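Local coordinates for protein GTP cyclohydrolase 1 type 2 homolog (Staphylococcus aureus subsp. aureus, PDB 2NYD) that is of unknown function but belongs to the NIF3 family, binds a dinuclear zinc centre and assembles into a toroid-shaped hexamer capped by PII-like domains, at residues B[41-46]-B[353-358]; B[120-125]-B[281-286]. All coordinates share one frame; numbering follows the deposited sequence.

Contact 1. Residues B[41-46]-B[353-358]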
ATOM      1  N   THR B  41     -36.221 -11.714 -26.060  1.00 19.22           N
ATOM      2  CA  THR B  41     -37.677 -11.801 -26.252  1.00 19.95           C
ATOM      3  C   THR B  41     -38.426 -10.614 -25.659  1.00 20.07           C
ATOM      4  O   THR B  41     -39.583 -10.365 -26.011  1.00 19.27           O
ATOM      5  CB  THR B  41     -38.250 -13.049 -25.599  1.00 20.48           C
ATOM      6  OG1 THR B  41     -37.950 -13.018 -24.200  1.00 21.16           O
ATOM      7  CG2 THR B  41     -37.680 -14.343 -26.258  1.00 21.88           C
ATOM      8  N   GLY B  42     -37.772  -9.882 -24.754  1.00 18.68           N
ATOM      9  CA  GLY B  42     -38.372  -8.681 -24.184  1.00 18.93           C
ATOM     10  C   GLY B  42     -37.438  -8.177 -23.102  1.00 18.28           C
ATOM     11  O   GLY B  42     -36.634  -8.956 -22.576  1.00 17.72           O
ATOM     12  N   VAL B  43     -37.549  -6.897 -22.760  1.00 17.60           N
ATOM     13  CA  VAL B  43     -36.627  -6.297 -21.770  1.00 17.44           C
ATOM     14  C   VAL B  43     -37.404  -5.673 -20.579  1.00 17.30           C
ATOM     15  O   VAL B  43     -38.286  -4.827 -20.778  1.00 17.14           O
ATOM     16  CB  VAL B  43     -35.687  -5.239 -22.426  1.00 17.49           C
ATOM     17  CG1 VAL B  43     -34.761  -4.495 -21.378  1.00 16.93           C
ATOM     18  CG2 VAL B  43     -34.824  -5.854 -23.598  1.00 16.53           C
ATOM     19  N   LEU B  44     -37.035  -6.099 -19.365  1.00 16.12           N
ATOM     20  CA  LEU B  44     -37.555  -5.576 -18.134  1.00 14.91           C
ATOM     21  C   LEU B  44     -36.486  -4.756 -17.444  1.00 15.06           C
ATOM     22  O   LEU B  44     -35.387  -5.269 -17.166  1.00 14.36           O
ATOM     23  CB  LEU B  44     -38.026  -6.742 -17.240  1.00 14.42           C
ATOM     24  CG  LEU B  44     -38.780  -6.361 -15.954  1.00 16.91           C
ATOM     25  CD1 LEU B  44     -40.165  -5.734 -16.251  1.00 18.43           C
ATOM     26  CD2 LEU B  44     -38.898  -7.633 -15.064  1.00 13.55           C
ATOM     27  N   THR B  45     -36.775  -3.478 -17.196  1.00 15.03           N
ATOM     28  CA  THR B  45     -35.831  -2.625 -16.416  1.00 15.36           C
ATOM     29  C   THR B  45     -36.065  -2.676 -14.882  1.00 15.41           C
ATOM     30  O   THR B  45     -37.213  -2.864 -14.412  1.00 14.25           O
ATOM     31  CB  THR B  45     -35.774  -1.155 -16.914  1.00 14.67           C
ATOM     32  OG1 THR B  45     -37.013  -0.486 -16.584  1.00 15.28           O
ATOM     33  CG2 THR B  45     -35.508  -1.084 -18.453  1.00 15.78           C
ATOM     34  N   ALA B  46     -34.967  -2.536 -14.115  1.00 15.27           N
ATOM     35  CA  ALA B  46     -35.021  -2.775 -12.678  1.00 15.69           C
ATOM     36  C   ALA B  46     -33.959  -1.914 -12.004  1.00 15.90           C
ATOM     37  O   ALA B  46     -32.969  -1.561 -12.653  1.00 15.40           O
ATOM     38  CB  ALA B  46     -34.789  -4.250 -12.379  1.00 14.92           C
ATOM     39  N   ILE B 353     -36.417  -1.595 -34.077  1.00 38.43           N
ATOM     40  CA  ILE B 353     -36.495  -2.851 -33.324  1.00 36.77           C
ATOM     41  C   ILE B 353     -37.808  -2.820 -32.578  1.00 35.98           C
ATOM     42  O   ILE B 353     -38.153  -1.798 -31.955  1.00 35.91           O
ATOM     43  CB  ILE B 353     -35.311  -2.970 -32.308  1.00 37.07           C
ATOM     44  CG1 ILE B 353     -34.019  -3.263 -33.049  1.00 37.36           C
ATOM     45  CG2 ILE B 353     -35.580  -4.065 -31.279  1.00 36.38           C
ATOM     46  CD1 ILE B 353     -32.848  -2.580 -32.504  1.00 39.33           C
ATOM     47  N   ASN B 354     -38.535  -3.930 -32.651  1.00 34.52           N
ATOM     48  CA  ASN B 354     -39.894  -4.024 -32.135  1.00 34.20           C
ATOM     49  C   ASN B 354     -40.020  -4.704 -30.776  1.00 33.58           C
ATOM     50  O   ASN B 354     -41.148  -4.919 -30.285  1.00 33.88           O
ATOM     51  CB  ASN B 354     -40.813  -4.753 -33.133  1.00 34.71           C
ATOM     52  CG  ASN B 354     -41.112  -3.914 -34.368  1.00 35.39           C
ATOM     53  OD1 ASN B 354     -41.141  -2.681 -34.300  1.00 34.04           O
ATOM     54  ND2 ASN B 354     -41.333  -4.586 -35.505  1.00 33.89           N
ATOM     55  N   ILE B 355     -38.876  -5.002 -30.160  1.00 31.50           N
ATOM     56  CA  ILE B 355     -38.838  -5.709 -28.888  1.00 29.63           C
ATOM     57  C   ILE B 355     -39.443  -4.830 -27.790  1.00 26.96           C
ATOM     58  O   ILE B 355     -39.136  -3.657 -27.707  1.00 27.11           O
ATOM     59  CB  ILE B 355     -37.383  -6.191 -28.578  1.00 30.63           C
ATOM     60  CG1 ILE B 355     -37.011  -7.322 -29.551  1.00 31.23           C
ATOM     61  CG2 ILE B 355     -37.232  -6.690 -27.153  1.00 30.37           C
ATOM     62  CD1 ILE B 355     -35.496  -7.469 -29.743  1.00 36.01           C
ATOM     63  N   ASP B 356     -40.326  -5.424 -26.990  1.00 25.11           N
ATOM     64  CA  ASP B 356     -41.008  -4.770 -25.874  1.00 24.87           C
ATOM     65  C   ASP B 356     -40.015  -4.456 -24.751  1.00 23.11           C
ATOM     66  O   ASP B 356     -39.170  -5.287 -24.432  1.00 21.11           O
ATOM     67  CB  ASP B 356     -42.054  -5.701 -25.260  1.00 24.31           C
ATOM     68  CG  ASP B 356     -43.137  -6.145 -26.260  1.00 30.13           C
ATOM     69  OD1 ASP B 356     -43.566  -5.333 -27.119  1.00 31.28           O
ATOM     70  OD2 ASP B 356     -43.555  -7.321 -26.151  1.00 35.02           O
ATOM     71  N   VAL B 357     -40.194  -3.288 -24.137  1.00 22.82           N
ATOM     72  CA  VAL B 357     -39.441  -2.859 -22.962  1.00 22.04           C
ATOM     73  C   VAL B 357     -40.499  -2.403 -21.921  1.00 22.37           C
ATOM     74  O   VAL B 357     -41.440  -1.680 -22.261  1.00 21.90           O
ATOM     75  CB  VAL B 357     -38.474  -1.709 -23.284  1.00 22.01           C
ATOM     76  CG1 VAL B 357     -37.571  -1.382 -22.071  1.00 21.81           C
ATOM     77  CG2 VAL B 357     -37.592  -2.001 -24.525  1.00 22.55           C
ATOM     78  N   GLU B 358     -40.365  -2.871 -20.684  1.00 20.43           N
ATOM     79  CA  GLU B 358     -41.267  -2.489 -19.605  1.00 20.83           C
ATOM     80  C   GLU B 358     -40.404  -2.176 -18.399  1.00 19.55           C
ATOM     81  O   GLU B 358     -39.397  -2.827 -18.184  1.00 17.14           O
ATOM     82  CB  GLU B 358     -42.199  -3.661 -19.250  1.00 22.10           C
ATOM     83  CG  GLU B 358     -43.386  -3.838 -20.200  1.00 27.57           C
ATOM     84  CD  GLU B 358     -44.356  -4.855 -19.656  1.00 34.49           C
ATOM     85  OE1 GLU B 358     -44.923  -4.602 -18.572  1.00 38.44           O
ATOM     86  OE2 GLU B 358     -44.526  -5.926 -20.286  1.00 39.72           O
TER
HETATM   87  O   HOH W   1     -40.795  -8.352 -27.238  1.00 31.22           O
HETATM   88  O   HOH W   2     -43.016  -9.768 -25.736  1.00 54.83           O

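Contact 2. Residues B[120-125]-B[281-286]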
ATOM      1  N   MET B 120     -37.804  16.007 -10.542  1.00 19.19           N
ATOM      2  CA  MET B 120     -37.925  17.136  -9.599  1.00 19.60           C
ATOM      3  C   MET B 120     -38.416  18.458 -10.227  1.00 20.82           C
ATOM      4  O   MET B 120     -38.650  19.461  -9.513  1.00 22.34           O
ATOM      5  CB  MET B 120     -36.601  17.342  -8.874  1.00 19.50           C
ATOM      6  CG  MET B 120     -36.179  16.166  -8.017  1.00 16.77           C
ATOM      7  SD  MET B 120     -34.588  16.538  -7.327  1.00 18.83           S
ATOM      8  CE  MET B 120     -34.016  14.922  -6.781  1.00 15.09           C
ATOM      9  N   GLY B 121     -38.594  18.439 -11.542  1.00 20.48           N
ATOM     10  CA  GLY B 121     -39.070  19.595 -12.284  1.00 22.26           C
ATOM     11  C   GLY B 121     -38.013  20.661 -12.441  1.00 22.32           C
ATOM     12  O   GLY B 121     -38.354  21.827 -12.559  1.00 23.11           O
ATOM     13  N   LEU B 122     -36.733  20.295 -12.442  1.00 21.91           N
ATOM     14  CA  LEU B 122     -35.692  21.334 -12.444  1.00 21.96           C
ATOM     15  C   LEU B 122     -35.306  21.726 -13.856  1.00 23.39           C
ATOM     16  O   LEU B 122     -35.598  20.986 -14.802  1.00 22.77           O
ATOM     17  CB  LEU B 122     -34.445  20.931 -11.653  1.00 21.54           C
ATOM     18  CG  LEU B 122     -34.665  20.352 -10.254  1.00 20.35           C
ATOM     19  CD1 LEU B 122     -33.359  19.839  -9.634  1.00 14.25           C
ATOM     20  CD2 LEU B 122     -35.414  21.356  -9.338  1.00 19.76           C
ATOM     21  N   LYS B 123     -34.612  22.855 -13.968  1.00 23.79           N
ATOM     22  CA  LYS B 123     -34.225  23.433 -15.242  1.00 25.94           C
ATOM     23  C   LYS B 123     -32.708  23.625 -15.259  1.00 24.72           C
ATOM     24  O   LYS B 123     -32.054  23.493 -14.210  1.00 24.22           O
ATOM     25  CB  LYS B 123     -34.931  24.792 -15.446  1.00 26.32           C
ATOM     26  CG  LYS B 123     -34.490  25.888 -14.515  1.00 27.80           C
ATOM     27  CD  LYS B 123     -35.010  27.263 -14.998  1.00 30.30           C
ATOM     28  CE  LYS B 123     -34.505  28.403 -14.129  1.00 32.19           C
ATOM     29  NZ  LYS B 123     -35.060  29.692 -14.656  1.00 37.30           N
ATOM     30  N   ASN B 124     -32.173  23.930 -16.441  1.00 23.25           N
ATOM     31  CA  ASN B 124     -30.756  24.230 -16.649  1.00 23.69           C
ATOM     32  C   ASN B 124     -29.847  23.115 -16.106  1.00 22.08           C
ATOM     33  O   ASN B 124     -28.890  23.369 -15.369  1.00 21.70           O
ATOM     34  CB  ASN B 124     -30.378  25.617 -16.044  1.00 24.14           C
ATOM     35  CG  ASN B 124     -31.119  26.784 -16.715  1.00 29.63           C
ATOM     36  OD1 ASN B 124     -31.543  26.685 -17.871  1.00 32.14           O
ATOM     37  ND2 ASN B 124     -31.278  27.894 -15.982  1.00 30.20           N
ATOM     38  N   ILE B 125     -30.190  21.874 -16.452  1.00 21.66           N
ATOM     39  CA  ILE B 125     -29.546  20.707 -15.884  1.00 20.50           C
ATOM     40  C   ILE B 125     -28.246  20.461 -16.626  1.00 21.48           C
ATOM     41  O   ILE B 125     -28.239  20.369 -17.841  1.00 22.08           O
ATOM     42  CB  ILE B 125     -30.467  19.452 -15.950  1.00 20.81           C
ATOM     43  CG1 ILE B 125     -31.802  19.764 -15.275  1.00 20.33           C
ATOM     44  CG2 ILE B 125     -29.781  18.260 -15.245  1.00 18.79           C
ATOM     45  CD1 ILE B 125     -32.920  18.726 -15.526  1.00 19.11           C
ATOM     46  N   LYS B 281     -31.547  28.035  -4.718  1.00 23.23           N
ATOM     47  CA  LYS B 281     -31.766  28.114  -6.161  1.00 23.88           C
ATOM     48  C   LYS B 281     -31.019  27.013  -6.942  1.00 23.19           C
ATOM     49  O   LYS B 281     -31.606  26.385  -7.824  1.00 23.10           O
ATOM     50  CB  LYS B 281     -31.370  29.515  -6.694  1.00 24.51           C
ATOM     51  CG  LYS B 281     -31.448  29.663  -8.228  1.00 29.08           C
ATOM     52  CD  LYS B 281     -32.921  29.640  -8.756  1.00 30.58           C
ATOM     53  CE  LYS B 281     -33.004  30.147 -10.193  1.00 29.23           C
ATOM     54  NZ  LYS B 281     -34.390  29.958 -10.681  1.00 35.38           N
ATOM     55  N   ARG B 282     -29.729  26.830  -6.666  1.00 22.26           N
ATOM     56  CA  ARG B 282     -28.940  25.847  -7.392  1.00 22.90           C
ATOM     57  C   ARG B 282     -28.798  24.563  -6.570  1.00 22.01           C
ATOM     58  O   ARG B 282     -28.455  24.610  -5.390  1.00 22.04           O
ATOM     59  CB  ARG B 282     -27.575  26.411  -7.800  1.00 22.78           C
ATOM     60  CG  ARG B 282     -27.722  27.760  -8.503  1.00 27.13           C
ATOM     61  CD  ARG B 282     -26.406  28.386  -8.797  1.00 31.95           C
ATOM     62  NE  ARG B 282     -25.679  27.552  -9.737  1.00 37.09           N
ATOM     63  CZ  ARG B 282     -24.406  27.732 -10.051  1.00 41.00           C
ATOM     64  NH1 ARG B 282     -23.710  28.726  -9.486  1.00 43.35           N
ATOM     65  NH2 ARG B 282     -23.826  26.915 -10.928  1.00 42.35           N
ATOM     66  N   ILE B 283     -29.069  23.439  -7.236  1.00 20.29           N
ATOM     67  CA  ILE B 283     -29.152  22.099  -6.637  1.00 19.08           C
ATOM     68  C   ILE B 283     -28.146  21.132  -7.300  1.00 18.74           C
ATOM     69  O   ILE B 283     -28.107  20.987  -8.520  1.00 17.44           O
ATOM     70  CB  ILE B 283     -30.595  21.571  -6.812  1.00 18.55           C
ATOM     71  CG1 ILE B 283     -31.598  22.563  -6.122  1.00 20.08           C
ATOM     72  CG2 ILE B 283     -30.767  20.166  -6.200  1.00 18.85           C
ATOM     73  CD1 ILE B 283     -32.709  22.860  -6.976  1.00 22.73           C
ATOM     74  N   ALA B 284     -27.323  20.478  -6.489  1.00 18.15           N
ATOM     75  CA  ALA B 284     -26.467  19.381  -6.982  1.00 17.49           C
ATOM     76  C   ALA B 284     -27.122  18.069  -6.566  1.00 16.87           C
ATOM     77  O   ALA B 284     -27.621  17.975  -5.454  1.00 17.77           O
ATOM     78  CB  ALA B 284     -25.097  19.490  -6.374  1.00 16.63           C
ATOM     79  N   ILE B 285     -27.118  17.079  -7.454  1.00 16.49           N
ATOM     80  CA  ILE B 285     -27.801  15.796  -7.212  1.00 15.27           C
ATOM     81  C   ILE B 285     -26.881  14.654  -7.578  1.00 15.08           C
ATOM     82  O   ILE B 285     -26.358  14.614  -8.690  1.00 15.01           O
ATOM     83  CB  ILE B 285     -29.097  15.652  -8.090  1.00 15.56           C
ATOM     84  CG1 ILE B 285     -30.116  16.765  -7.779  1.00 14.75           C
ATOM     85  CG2 ILE B 285     -29.738  14.277  -7.873  1.00 12.50           C
ATOM     86  CD1 ILE B 285     -31.083  16.980  -8.961  1.00 13.81           C
ATOM     87  N   ILE B 286     -26.601  13.780  -6.609  1.00 14.50           N
ATOM     88  CA  ILE B 286     -25.990  12.493  -6.911  1.00 14.33           C
ATOM     89  C   ILE B 286     -26.892  11.405  -6.301  1.00 14.81           C
ATOM     90  O   ILE B 286     -26.901  11.179  -5.085  1.00 14.92           O
ATOM     91  CB  ILE B 286     -24.522  12.368  -6.404  1.00 14.34           C
ATOM     92  CG1 ILE B 286     -23.606  13.414  -7.080  1.00 13.09           C
ATOM     93  CG2 ILE B 286     -23.975  10.953  -6.692  1.00 11.84           C
ATOM     94  CD1 ILE B 286     -22.184  13.418  -6.606  1.00 12.95           C
TER

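Contact 1. Residues B[41-46]-B[353-358]
Val-43 and Val-357 stand as paired neighbours on one face of a parallel strand pair, their CG1 methyls 4.3 Å apart. Each valine holds CG1 anti to its backbone nitrogen (chi1 176° in Val-43), beside the carbonyl carbon, and CG1 of Val-357 also comes against CG2 of Thr-45, the two side chains crossing obliquely. Residues of helix 336-350, among them Leu-344 and Phe-348, close over this face. On the other face Leu-44 lays CD1 over the backbone of Glu-358, 3.6 Å from its O, while the carboxylate of Glu-358 leads away to a salt bridge with Lys-60. Before the paired residues the CG2 methyl of Ile-355 rests on CA of Gly-42 at 3.8 Å.

Three backbone bonds set Val-43 opposite Val-357 and Leu-44 opposite Glu-358: Val-43 N to Asp-356 O at 2.8 Å, Glu-358 N to Val-43 O, and Thr-45 N to Glu-358 O, the last with an N-H...O angle of 165°. Beyond the last direct bond, one water accepts from Asp-356 N and donates to Thr-41 O at 2.7 Å. The pairing adds 357-359, far along the chain, as an outermost strand, within this chain, of the mixed sheet of a NIF3 domain.

Contact 2. Residues B[120-125]-B[281-286]
A Schellman motif closes helix 112-119, and Met-120 and Leu-122, on either side of its glycine, pack on strand 279-285. Gly-121 has the positive phi of the motif (74°), and the residues before and after it both reach the strand. The shared target is Ile-285. Its CD1 meets CD1 of Leu-122 tip to tip at 3.7 Å and also meets SD of Met-120 at 3.9 Å, again end against end, so one methyl meets a leucine branch and a thioether, both coming from the loop side. With CG anti to the carbonyl carbon (chi1 -63°), the extended chain of Met-120 brings SD, with CE just beyond it, to that methyl.

The two branches of Leu-122 span both isoleucines. CD2 approaches CD1 of Ile-283 at 3.9 Å, the side chains crossing at about a right angle, while CD1 lies nearest Ile-285, two residues further on, but also touches CD1 of Ile-283. Val-248 of the antiparallel neighbour strand 240-253 borders the same cluster, touching both Leu-122 and Ile-283.

At the partly exposed end two lysines converge. Lys-281, bent at chi2 (69°), brings NZ to 3.8 Å from CE of Lys-123 and to 4.0 Å from its NZ. The ammonium of Lys-281 is hydrogen-bonded to Val-248 O and has a long, weak ion pair with Glu-247, which probably offsets part of the repulsion between the like charges. Cohesion between these two segments therefore rests on burial and close packing of methyl groups and a sulfur, whereas the lysine pair, CE and NZ of one beside NZ of the other, probably adds little or works slightly against it.

Contact 1 joins two strands edge to edge in one sheet and is held chiefly by backbone bonds; contact 2 sets a loop against the face of a strand in a different sheet and relies on apolar side-chain ends. Contact 2 is the more buried, with polarity confined to a lysine pair at its partly exposed end, whereas contact 1 mixes a covered valine face with an exposed, water-bridged end. No secondary-structure element is shared: their centres lie 30 Å apart and their nearest atoms about 16 Å. Along the chain, contact 2 is nested inside the span closed by contact 1. Thr-45 and Ile-285 each lie about 8 Å, side chain to side chain, from zinc ligands, His-68 and Glu-333 respectively.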